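Extracellular solute-binding protein (Bordetella parapertussis, PDB 3PU5) probably binds a small solute, perhaps a polyamine, outside the cytoplasmic membrane for uptake by an ABC transporter. Local coordinates at residues Leu263-Glu273 with Val280-Leu290; Val93-Trp101 with Ile297-Thr305. All blocks are in the same frame, centred on the assembly; numbering follows the deposited sequence.

Contact 1. Residues Leu263-Glu273 with Val280-Leu290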
loop_
_atom_site.group_PDB
_atom_site.type_symbol
_atom_site.label_atom_id
_atom_site.label_comp_id
_atom_site.label_asym_id
_atom_site.label_seq_id
_atom_site.Cartn_x
_atom_site.Cartn_y
_atom_site.Cartn_z
ATOM N N LEU A 263 -8.892 -13.447 -1.217
ATOM C CA LEU A 263 -7.705 -13.593 -0.388
ATOM C C LEU A 263 -7.059 -14.953 -0.607
ATOM O O LEU A 263 -6.016 -15.257 -0.014
ATOM C CB LEU A 263 -8.064 -13.410 1.098
ATOM C CG LEU A 263 -8.527 -12.003 1.506
ATOM C CD1 LEU A 263 -8.949 -11.939 2.982
ATOM C CD2 LEU A 263 -7.432 -10.994 1.211
ATOM N N GLY A 264 -7.687 -15.767 -1.453
ATOM C CA GLY A 264 -7.198 -17.105 -1.735
ATOM C C GLY A 264 -6.014 -17.082 -2.679
ATOM O O GLY A 264 -5.735 -16.066 -3.329
ATOM N N GLU A 265 -5.323 -18.214 -2.775
ATOM C CA GLU A 265 -4.062 -18.286 -3.513
ATOM C C GLU A 265 -4.212 -17.985 -5.014
ATOM O O GLU A 265 -3.375 -17.305 -5.609
ATOM C CB GLU A 265 -3.399 -19.658 -3.299
ATOM C CG GLU A 265 -2.061 -19.809 -4.004
ATOM C CD GLU A 265 -1.444 -21.200 -3.861
ATOM O OE1 GLU A 265 -1.940 -22.009 -3.035
ATOM O OE2 GLU A 265 -0.452 -21.475 -4.577
ATOM N N GLU A 266 -5.279 -18.484 -5.623
ATOM C CA GLU A 266 -5.463 -18.329 -7.064
ATOM C C GLU A 266 -5.704 -16.867 -7.455
ATOM O O GLU A 266 -5.051 -16.330 -8.354
ATOM C CB GLU A 266 -6.611 -19.228 -7.535
ATOM C CG GLU A 266 -7.148 -18.937 -8.932
ATOM C CD GLU A 266 -8.279 -19.890 -9.308
ATOM O OE1 GLU A 266 -7.994 -21.075 -9.577
ATOM O OE2 GLU A 266 -9.454 -19.467 -9.325
ATOM N N ALA A 267 -6.627 -16.212 -6.766
ATOM C CA ALA A 267 -6.945 -14.826 -7.074
ATOM C C ALA A 267 -5.811 -13.885 -6.657
ATOM O O ALA A 267 -5.492 -12.930 -7.361
ATOM C CB ALA A 267 -8.259 -14.425 -6.419
ATOM N N GLN A 268 -5.198 -14.153 -5.510
ATOM C CA GLN A 268 -4.092 -13.321 -5.056
ATOM C C GLN A 268 -2.970 -13.331 -6.085
ATOM O O GLN A 268 -2.426 -12.281 -6.451
ATOM C CB GLN A 268 -3.581 -13.790 -3.699
ATOM C CG GLN A 268 -4.453 -13.339 -2.541
ATOM C CD GLN A 268 -4.220 -11.884 -2.184
ATOM O OE1 GLN A 268 -3.094 -11.486 -1.899
ATOM N NE2 GLN A 268 -5.284 -11.080 -2.202
ATOM N N LYS A 269 -2.621 -14.521 -6.565
ATOM C CA LYS A 269 -1.551 -14.603 -7.543
ATOM C C LYS A 269 -1.930 -13.868 -8.824
ATOM O O LYS A 269 -1.144 -13.081 -9.356
ATOM C CB LYS A 269 -1.205 -16.054 -7.863
ATOM C CG LYS A 269 -0.040 -16.206 -8.830
ATOM C CD LYS A 269 0.161 -17.675 -9.175
ATOM C CE LYS A 269 1.590 -17.961 -9.600
ATOM N NZ LYS A 269 2.017 -17.141 -10.745
ATOM N N ALA A 270 -3.131 -14.130 -9.324
ATOM C CA ALA A 270 -3.547 -13.572 -10.604
ATOM C C ALA A 270 -3.615 -12.044 -10.546
ATOM O O ALA A 270 -3.098 -11.365 -11.420
ATOM C CB ALA A 270 -4.892 -14.160 -11.031
ATOM N N PHE A 271 -4.238 -11.513 -9.502
ATOM C CA PHE A 271 -4.362 -10.066 -9.347
ATOM C C PHE A 271 -2.997 -9.410 -9.101
ATOM O O PHE A 271 -2.644 -8.441 -9.772
ATOM C CB PHE A 271 -5.355 -9.721 -8.222
ATOM C CG PHE A 271 -5.497 -8.237 -7.961
ATOM C CD1 PHE A 271 -6.216 -7.428 -8.835
ATOM C CD2 PHE A 271 -4.905 -7.656 -6.842
ATOM C CE1 PHE A 271 -6.354 -6.066 -8.595
ATOM C CE2 PHE A 271 -5.037 -6.299 -6.593
ATOM C CZ PHE A 271 -5.766 -5.501 -7.468
ATOM N N CYS A 272 -2.215 -9.945 -8.167
ATOM C CA CYS A 272 -0.961 -9.288 -7.807
ATOM C C CYS A 272 0.086 -9.347 -8.920
ATOM O O CYS A 272 0.831 -8.392 -9.123
ATOM C CB CYS A 272 -0.411 -9.837 -6.495
ATOM S SG CYS A 272 -1.485 -9.464 -5.096
ATOM N N GLU A 273 0.137 -10.455 -9.653
ATOM C CA GLU A 273 1.052 -10.555 -10.787
ATOM C C GLU A 273 0.705 -9.533 -11.873
ATOM O O GLU A 273 1.590 -8.948 -12.504
ATOM C CB GLU A 273 1.005 -11.963 -11.376
ATOM C CG GLU A 273 1.604 -13.032 -10.471
ATOM C CD GLU A 273 3.027 -13.401 -10.840
ATOM O OE1 GLU A 273 3.589 -12.783 -11.771
ATOM O OE2 GLU A 273 3.584 -14.313 -10.196
ATOM N N VAL A 280 -1.014 -10.883 -0.048
ATOM C CA VAL A 280 -1.087 -11.042 1.403
ATOM C C VAL A 280 -1.293 -12.506 1.813
ATOM O O VAL A 280 -1.299 -12.834 2.995
ATOM C CB VAL A 280 -2.202 -10.169 2.013
ATOM C CG1 VAL A 280 -1.945 -8.690 1.707
ATOM C CG2 VAL A 280 -3.567 -10.601 1.478
ATOM N N ASN A 281 -1.467 -13.383 0.831
ATOM C CA ASN A 281 -1.562 -14.816 1.086
ATOM C C ASN A 281 -0.153 -15.419 0.973
ATOM O O ASN A 281 0.478 -15.328 -0.079
ATOM C CB ASN A 281 -2.527 -15.455 0.085
ATOM C CG ASN A 281 -2.872 -16.903 0.428
ATOM O OD1 ASN A 281 -2.003 -17.697 0.786
ATOM N ND2 ASN A 281 -4.142 -17.253 0.296
ATOM N N ARG A 282 0.353 -15.992 2.064
ATOM C CA ARG A 282 1.714 -16.504 2.086
ATOM C C ARG A 282 1.937 -17.704 1.159
ATOM O O ARG A 282 3.081 -18.086 0.916
ATOM C CB ARG A 282 2.138 -16.868 3.515
ATOM C CG ARG A 282 1.447 -18.105 4.052
ATOM C CD ARG A 282 2.113 -18.612 5.335
ATOM N NE ARG A 282 2.145 -17.614 6.402
ATOM C CZ ARG A 282 1.136 -17.379 7.234
ATOM N NH1 ARG A 282 0.010 -18.075 7.121
ATOM N NH2 ARG A 282 1.256 -16.451 8.183
ATOM N N LYS A 283 0.858 -18.303 0.663
ATOM C CA LYS A 283 0.967 -19.479 -0.200
ATOM C C LYS A 283 1.370 -19.111 -1.626
ATOM O O LYS A 283 1.857 -19.958 -2.381
ATOM C CB LYS A 283 -0.357 -20.218 -0.265
ATOM C CG LYS A 283 -0.709 -21.070 0.939
ATOM C CD LYS A 283 -1.944 -21.879 0.585
ATOM C CE LYS A 283 -2.161 -23.060 1.512
ATOM N NZ LYS A 283 -2.867 -24.150 0.768
ATOM N N VAL A 284 1.150 -17.856 -2.007
ATOM C CA VAL A 284 1.410 -17.437 -3.389
ATOM C C VAL A 284 2.888 -17.547 -3.784
ATOM O O VAL A 284 3.764 -17.031 -3.091
ATOM C CB VAL A 284 0.880 -16.008 -3.669
ATOM C CG1 VAL A 284 1.358 -15.515 -5.014
ATOM C CG2 VAL A 284 -0.648 -15.984 -3.610
ATOM N N GLN A 285 3.152 -18.222 -4.902
ATOM C CA GLN A 285 4.499 -18.333 -5.443
ATOM C C GLN A 285 4.519 -17.627 -6.788
ATOM O O GLN A 285 3.649 -17.848 -7.632
ATOM C CB GLN A 285 4.907 -19.807 -5.565
ATOM C CG GLN A 285 4.642 -20.597 -4.264
ATOM C CD GLN A 285 5.359 -21.944 -4.204
ATOM O OE1 GLN A 285 6.363 -22.159 -4.883
ATOM N NE2 GLN A 285 4.849 -22.853 -3.376
ATOM N N TYR A 286 5.498 -16.754 -6.972
ATOM C CA TYR A 286 5.478 -15.817 -8.095
ATOM C C TYR A 286 6.176 -16.339 -9.336
ATOM O O TYR A 286 7.081 -17.177 -9.259
ATOM C CB TYR A 286 6.109 -14.487 -7.689
ATOM C CG TYR A 286 5.343 -13.771 -6.600
ATOM C CD1 TYR A 286 4.228 -13.004 -6.901
ATOM C CD2 TYR A 286 5.736 -13.866 -5.270
ATOM C CE1 TYR A 286 3.521 -12.354 -5.913
ATOM C CE2 TYR A 286 5.036 -13.215 -4.274
ATOM C CZ TYR A 286 3.925 -12.472 -4.606
ATOM O OH TYR A 286 3.232 -11.815 -3.621
ATOM N N SER A 287 5.754 -15.813 -10.479
ATOM C CA SER A 287 6.412 -16.075 -11.744
ATOM C C SER A 287 7.803 -15.474 -11.718
ATOM O O SER A 287 8.183 -14.764 -10.779
ATOM C CB SER A 287 5.633 -15.412 -12.878
ATOM O OG SER A 287 5.926 -14.018 -12.919
ATOM N N GLU A 288 8.541 -15.735 -12.787
ATOM C CA GLU A 288 9.900 -15.242 -12.954
ATOM C C GLU A 288 9.946 -13.721 -13.009
ATOM O O GLU A 288 10.957 -13.118 -12.680
ATOM C CB GLU A 288 10.510 -15.814 -14.239
ATOM C CG GLU A 288 10.825 -17.295 -14.169
ATOM C CD GLU A 288 12.065 -17.589 -13.342
ATOM O OE1 GLU A 288 13.010 -16.767 -13.357
ATOM O OE2 GLU A 288 12.100 -18.650 -12.682
ATOM N N LYS A 289 8.846 -13.104 -13.430
ATOM C CA LYS A 289 8.791 -11.653 -13.553
ATOM C C LYS A 289 8.946 -10.942 -12.207
ATOM O O LYS A 289 9.439 -9.814 -12.152
ATOM C CB LYS A 289 7.491 -11.222 -14.238
ATOM C CG LYS A 289 7.580 -9.875 -14.908
ATOM C CD LYS A 289 6.549 -9.737 -16.024
ATOM C CE LYS A 289 5.130 -9.691 -15.466
ATOM N NZ LYS A 289 4.110 -9.377 -16.519
ATOM N N LEU A 290 8.553 -11.606 -11.123
ATOM C CA LEU A 290 8.498 -10.946 -9.818
ATOM C C LEU A 290 9.235 -11.682 -8.703
ATOM O O LEU A 290 9.644 -11.079 -7.711
ATOM C CB LEU A 290 7.036 -10.744 -9.420
ATOM C CG LEU A 290 6.324 -9.713 -10.290
ATOM C CD1 LEU A 290 4.803 -9.803 -10.148
ATOM C CD2 LEU A 290 6.825 -8.328 -9.934
HETATM O O HOH W 1 0.976 -19.797 -6.033
#
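E265 in the first turn of helix 265-275 lies closest to V284 of the irregular chain 280-290, their CA atoms 5.5 Å apart, as the loop after the helix runs back beside it. N281 opens a type I turn to V284, and both polar atoms of its amide are used: OD1 accepts from K283 N in an Asx turn, while ND2 donates to L263 O at 2.8 Å, in the carbonyl plane and on a lone pair. Q268 folds back at chi2 (-78°), and its OE1 takes the N-H of V280 at 2.8 Å, tilted 27° from the carbonyl plane. Next along the loop, V284 rests on the helix: CG2 lies 3.7 Å from Q268 CB and CG1 against K269 CB, while CG1 also lies over one face of the Y286 ring, offset toward its rim. At the far end the E273 carboxylate fastens S287 with both oxygens on their syn sides, OE2 taking the backbone N at 2.7 Å in a nearly straight bond (171°) and OE1 taking OG at 2.9 Å. A water joins E265 OE2 to Q285 N. NE2 of Q268 donates to the carbonyls of A262 and Y108, which engages the other end of its amide. Across the helix, F271 packs edge-to-face on F17 of helix 15-33, placing helix 265-275 between that helix and the returning chain.

Contact 2. Residues Val93-Trp101 with Ile297-Thr305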
loop_
_atom_site.group_PDB
_atom_site.type_symbol
_atom_site.label_atom_id
_atom_site.label_comp_id
_atom_site.label_asym_id
_atom_site.label_seq_id
_atom_site.Cartn_x
_atom_site.Cartn_y
_atom_site.Cartn_z
ATOM N N VAL A 93 -3.003 -15.605 5.698
ATOM C CA VAL A 93 -2.613 -14.205 5.685
ATOM C C VAL A 93 -1.904 -13.868 6.994
ATOM O O VAL A 93 -2.481 -14.030 8.064
ATOM C CB VAL A 93 -3.847 -13.301 5.523
ATOM C CG1 VAL A 93 -3.445 -11.831 5.545
ATOM C CG2 VAL A 93 -4.590 -13.663 4.249
ATOM N N PRO A 94 -0.636 -13.429 6.917
ATOM C CA PRO A 94 0.084 -13.038 8.136
ATOM C C PRO A 94 -0.653 -11.965 8.955
ATOM O O PRO A 94 -1.343 -11.108 8.406
ATOM C CB PRO A 94 1.416 -12.499 7.601
ATOM C CG PRO A 94 1.639 -13.289 6.323
ATOM C CD PRO A 94 0.242 -13.451 5.733
ATOM N N GLU A 95 -0.484 -12.022 10.272
ATOM C CA GLU A 95 -1.206 -11.154 11.196
ATOM C C GLU A 95 -1.056 -9.656 10.907
ATOM O O GLU A 95 -1.990 -8.889 11.113
ATOM C CB GLU A 95 -0.771 -11.462 12.636
ATOM C CG GLU A 95 -1.467 -10.630 13.709
ATOM C CD GLU A 95 -2.990 -10.737 13.667
ATOM O OE1 GLU A 95 -3.510 -11.835 13.361
ATOM O OE2 GLU A 95 -3.668 -9.715 13.949
ATOM N N LYS A 96 0.115 -9.236 10.445
ATOM C CA LYS A 96 0.350 -7.819 10.195
ATOM C C LYS A 96 -0.635 -7.191 9.212
ATOM O O LYS A 96 -0.912 -6.001 9.301
ATOM C CB LYS A 96 1.774 -7.578 9.709
ATOM C CG LYS A 96 2.141 -8.237 8.396
ATOM C CD LYS A 96 3.561 -7.807 8.058
ATOM C CE LYS A 96 4.234 -8.755 7.125
ATOM N NZ LYS A 96 5.706 -8.453 7.086
ATOM N N PHE A 97 -1.146 -7.984 8.269
ATOM C CA PHE A 97 -2.091 -7.482 7.271
ATOM C C PHE A 97 -3.496 -7.345 7.843
ATOM O O PHE A 97 -4.374 -6.730 7.228
ATOM C CB PHE A 97 -2.107 -8.397 6.045
ATOM C CG PHE A 97 -0.782 -8.499 5.373
ATOM C CD1 PHE A 97 -0.231 -7.393 4.745
ATOM C CD2 PHE A 97 -0.069 -9.684 5.390
ATOM C CE1 PHE A 97 1.001 -7.459 4.138
ATOM C CE2 PHE A 97 1.185 -9.768 4.775
ATOM C CZ PHE A 97 1.716 -8.649 4.148
ATOM N N LYS A 98 -3.693 -7.922 9.023
ATOM C CA LYS A 98 -4.986 -7.913 9.691
ATOM C C LYS A 98 -4.984 -7.078 10.976
ATOM O O LYS A 98 -6.043 -6.746 11.517
ATOM C CB LYS A 98 -5.394 -9.352 10.015
ATOM C CG LYS A 98 -5.356 -10.295 8.811
ATOM C CD LYS A 98 -5.783 -11.711 9.198
ATOM C CE LYS A 98 -4.632 -12.537 9.739
ATOM N NZ LYS A 98 -5.064 -13.952 9.918
ATOM N N ALA A 99 -3.791 -6.736 11.455
ATOM C CA ALA A 99 -3.633 -6.170 12.796
ATOM C C ALA A 99 -4.448 -4.907 13.085
ATOM O O ALA A 99 -4.936 -4.738 14.195
ATOM C CB ALA A 99 -2.159 -5.928 13.113
ATOM N N ASP A 100 -4.600 -4.021 12.108
ATOM C CA ASP A 100 -5.304 -2.766 12.370
ATOM C C ASP A 100 -6.835 -2.911 12.440
ATOM O O ASP A 100 -7.525 -2.014 12.916
ATOM C CB ASP A 100 -4.935 -1.710 11.315
ATOM C CG ASP A 100 -3.514 -1.171 11.486
ATOM O OD1 ASP A 100 -2.927 -1.339 12.577
ATOM O OD2 ASP A 100 -2.984 -0.570 10.532
ATOM N N TRP A 101 -7.370 -4.030 11.969
ATOM C CA TRP A 101 -8.791 -4.061 11.599
ATOM C C TRP A 101 -9.728 -4.747 12.604
ATOM O O TRP A 101 -10.891 -5.024 12.310
ATOM C CB TRP A 101 -8.926 -4.600 10.164
ATOM C CG TRP A 101 -7.841 -4.003 9.329
ATOM C CD1 TRP A 101 -6.742 -4.642 8.825
ATOM C CD2 TRP A 101 -7.703 -2.623 8.970
ATOM N NE1 TRP A 101 -5.937 -3.746 8.158
ATOM C CE2 TRP A 101 -6.507 -2.501 8.232
ATOM C CE3 TRP A 101 -8.479 -1.477 9.191
ATOM C CZ2 TRP A 101 -6.075 -1.284 7.711
ATOM C CZ3 TRP A 101 -8.043 -0.269 8.672
ATOM C CH2 TRP A 101 -6.853 -0.185 7.941
ATOM N N ILE A 297 7.005 -11.253 1.685
ATOM C CA ILE A 297 5.822 -11.009 2.493
ATOM C C ILE A 297 6.205 -10.897 3.968
ATOM O O ILE A 297 5.594 -10.134 4.723
ATOM C CB ILE A 297 4.760 -12.121 2.274
ATOM C CG1 ILE A 297 3.435 -11.783 2.964
ATOM C CG2 ILE A 297 5.282 -13.485 2.733
ATOM C CD1 ILE A 297 2.327 -12.792 2.644
ATOM N N ASP A 298 7.244 -11.631 4.364
ATOM C CA ASP A 298 7.672 -11.658 5.757
ATOM C C ASP A 298 8.508 -10.454 6.149
ATOM O O ASP A 298 8.586 -10.117 7.318
ATOM C CB ASP A 298 8.470 -12.936 6.038
ATOM C CG ASP A 298 7.678 -14.185 5.730
ATOM O OD1 ASP A 298 8.216 -15.087 5.045
ATOM O OD2 ASP A 298 6.503 -14.248 6.156
ATOM N N SER A 299 9.131 -9.806 5.170
ATOM C CA SER A 299 10.078 -8.735 5.451
ATOM C C SER A 299 9.473 -7.325 5.467
ATOM O O SER A 299 10.028 -6.420 6.098
ATOM C CB SER A 299 11.227 -8.774 4.441
ATOM O OG SER A 299 10.772 -8.377 3.155
ATOM N N VAL A 300 8.362 -7.118 4.763
ATOM C CA VAL A 300 7.841 -5.754 4.605
ATOM C C VAL A 300 7.293 -5.212 5.920
ATOM O O VAL A 300 6.794 -5.968 6.747
ATOM C CB VAL A 300 6.766 -5.634 3.482
ATOM C CG1 VAL A 300 7.366 -5.984 2.117
ATOM C CG2 VAL A 300 5.547 -6.504 3.778
ATOM N N GLN A 301 7.392 -3.898 6.099
ATOM C CA GLN A 301 6.971 -3.244 7.330
ATOM C C GLN A 301 5.709 -2.429 7.100
ATOM O O GLN A 301 5.620 -1.660 6.135
ATOM C CB GLN A 301 8.078 -2.320 7.852
ATOM C CG GLN A 301 9.388 -3.031 8.131
ATOM C CD GLN A 301 9.287 -4.004 9.289
ATOM O OE1 GLN A 301 8.966 -3.616 10.411
ATOM N NE2 GLN A 301 9.564 -5.280 9.022
ATOM N N LEU A 302 4.740 -2.591 7.993
ATOM C CA LEU A 302 3.506 -1.828 7.930
ATOM C C LEU A 302 3.397 -0.961 9.170
ATOM O O LEU A 302 3.611 -1.435 10.286
ATOM C CB LEU A 302 2.293 -2.756 7.858
ATOM C CG LEU A 302 2.102 -3.529 6.554
ATOM C CD1 LEU A 302 3.042 -4.721 6.498
ATOM C CD2 LEU A 302 0.666 -3.987 6.452
ATOM N N VAL A 303 3.063 0.306 8.973
ATOM C CA VAL A 303 2.919 1.230 10.084
ATOM C C VAL A 303 1.463 1.283 10.550
ATOM O O VAL A 303 0.542 1.304 9.737
ATOM C CB VAL A 303 3.400 2.633 9.700
ATOM C CG1 VAL A 303 3.359 3.557 10.916
ATOM C CG2 VAL A 303 4.816 2.562 9.113
ATOM N N ASP A 304 1.278 1.288 11.865
ATOM C CA ASP A 304 -0.044 1.321 12.493
ATOM C C ASP A 304 -0.921 2.446 11.946
ATOM O O ASP A 304 -0.583 3.624 12.078
ATOM C CB ASP A 304 0.135 1.474 14.013
ATOM C CG ASP A 304 -1.187 1.606 14.763
ATOM O OD1 ASP A 304 -2.265 1.522 14.138
ATOM O OD2 ASP A 304 -1.140 1.785 16.001
ATOM N N THR A 305 -2.048 2.087 11.336
ATOM C CA THR A 305 -2.954 3.087 10.771
ATOM C C THR A 305 -3.372 4.135 11.803
ATOM O O THR A 305 -3.313 5.333 11.532
ATOM C CB THR A 305 -4.218 2.449 10.153
ATOM O OG1 THR A 305 -3.837 1.459 9.189
ATOM C CG2 THR A 305 -5.078 3.506 9.470
#
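K96 sends its ammonium into a bend of 297-305, the chain leading into helix 305-322, in a protein of the periplasmic-binding-protein fold. NZ donates to V300 O at 2.7 Å, in the carbonyl plane and on a lone pair, and to I297 O at 2.9 Å, tilted 16° from that carbonyl's plane; a third bond, to D298 O, is weak. Three carbonyls from one short bend thus gather round a single cation, whose charge probably steadies them. The chain of K96 gets there by starting between its own backbone N and carbonyl carbon (chi1 62°) and then running out extended. On the way its CD presses L302 CD1 at 3.5 Å, tighter than usual for two carbons, and its CG sits over the centre of one face of the F97 ring.

That ring is the apolar middle of the contact. I297 brings CG1 to its edge, 3.5 Å from F97 CE2, and turns CD1 to P94 CG, while L302 CD2 comes up obliquely to F97 CD1.

At the start of helix 305-322, OD2 of D100 serves two donors of T305, both approaching from the same face, above its carboxylate plane: the backbone N at 2.9 Å and OG1 at 2.6 Å. D100 OD1 lies 3.3 Å from OD1 of the N-cap residue D304, an unbonded pair whose like charges probably repel; D304 OD1 also takes a weak bond from A306 N.

Farther out, the F97 ring meets that of Y110 with the planes close to parallel, and the F97 backbone is hydrogen-bonded to L107, tying the segment to strand 106-107. W101 lodges its indole against Y71 and I74 of helix 67-75 and V243 of strand 238-246, with D100 CB over the centre of one indole face.

Both contacts use the long chain after helix 265-275: contact 1 lays its first part back on that helix, and contact 2 holds its last part, up to helix 305-322, against 93-101. Along the sequence contact 1 is nested inside the loop closed by contact 2. Their centres are about 17 Å apart, yet they touch where V280 O packs on P94 CD and I297 CD1. Contact 2 lies nearer the middle of the chain, about 11 Å from its centre against 16 Å, though both are only partly buried. Contact 1 joins a loop to its own helix mostly by side-chain-to-backbone bonds; contact 2 joins segments distant in sequence round an aromatic ring, with a charged group at each end.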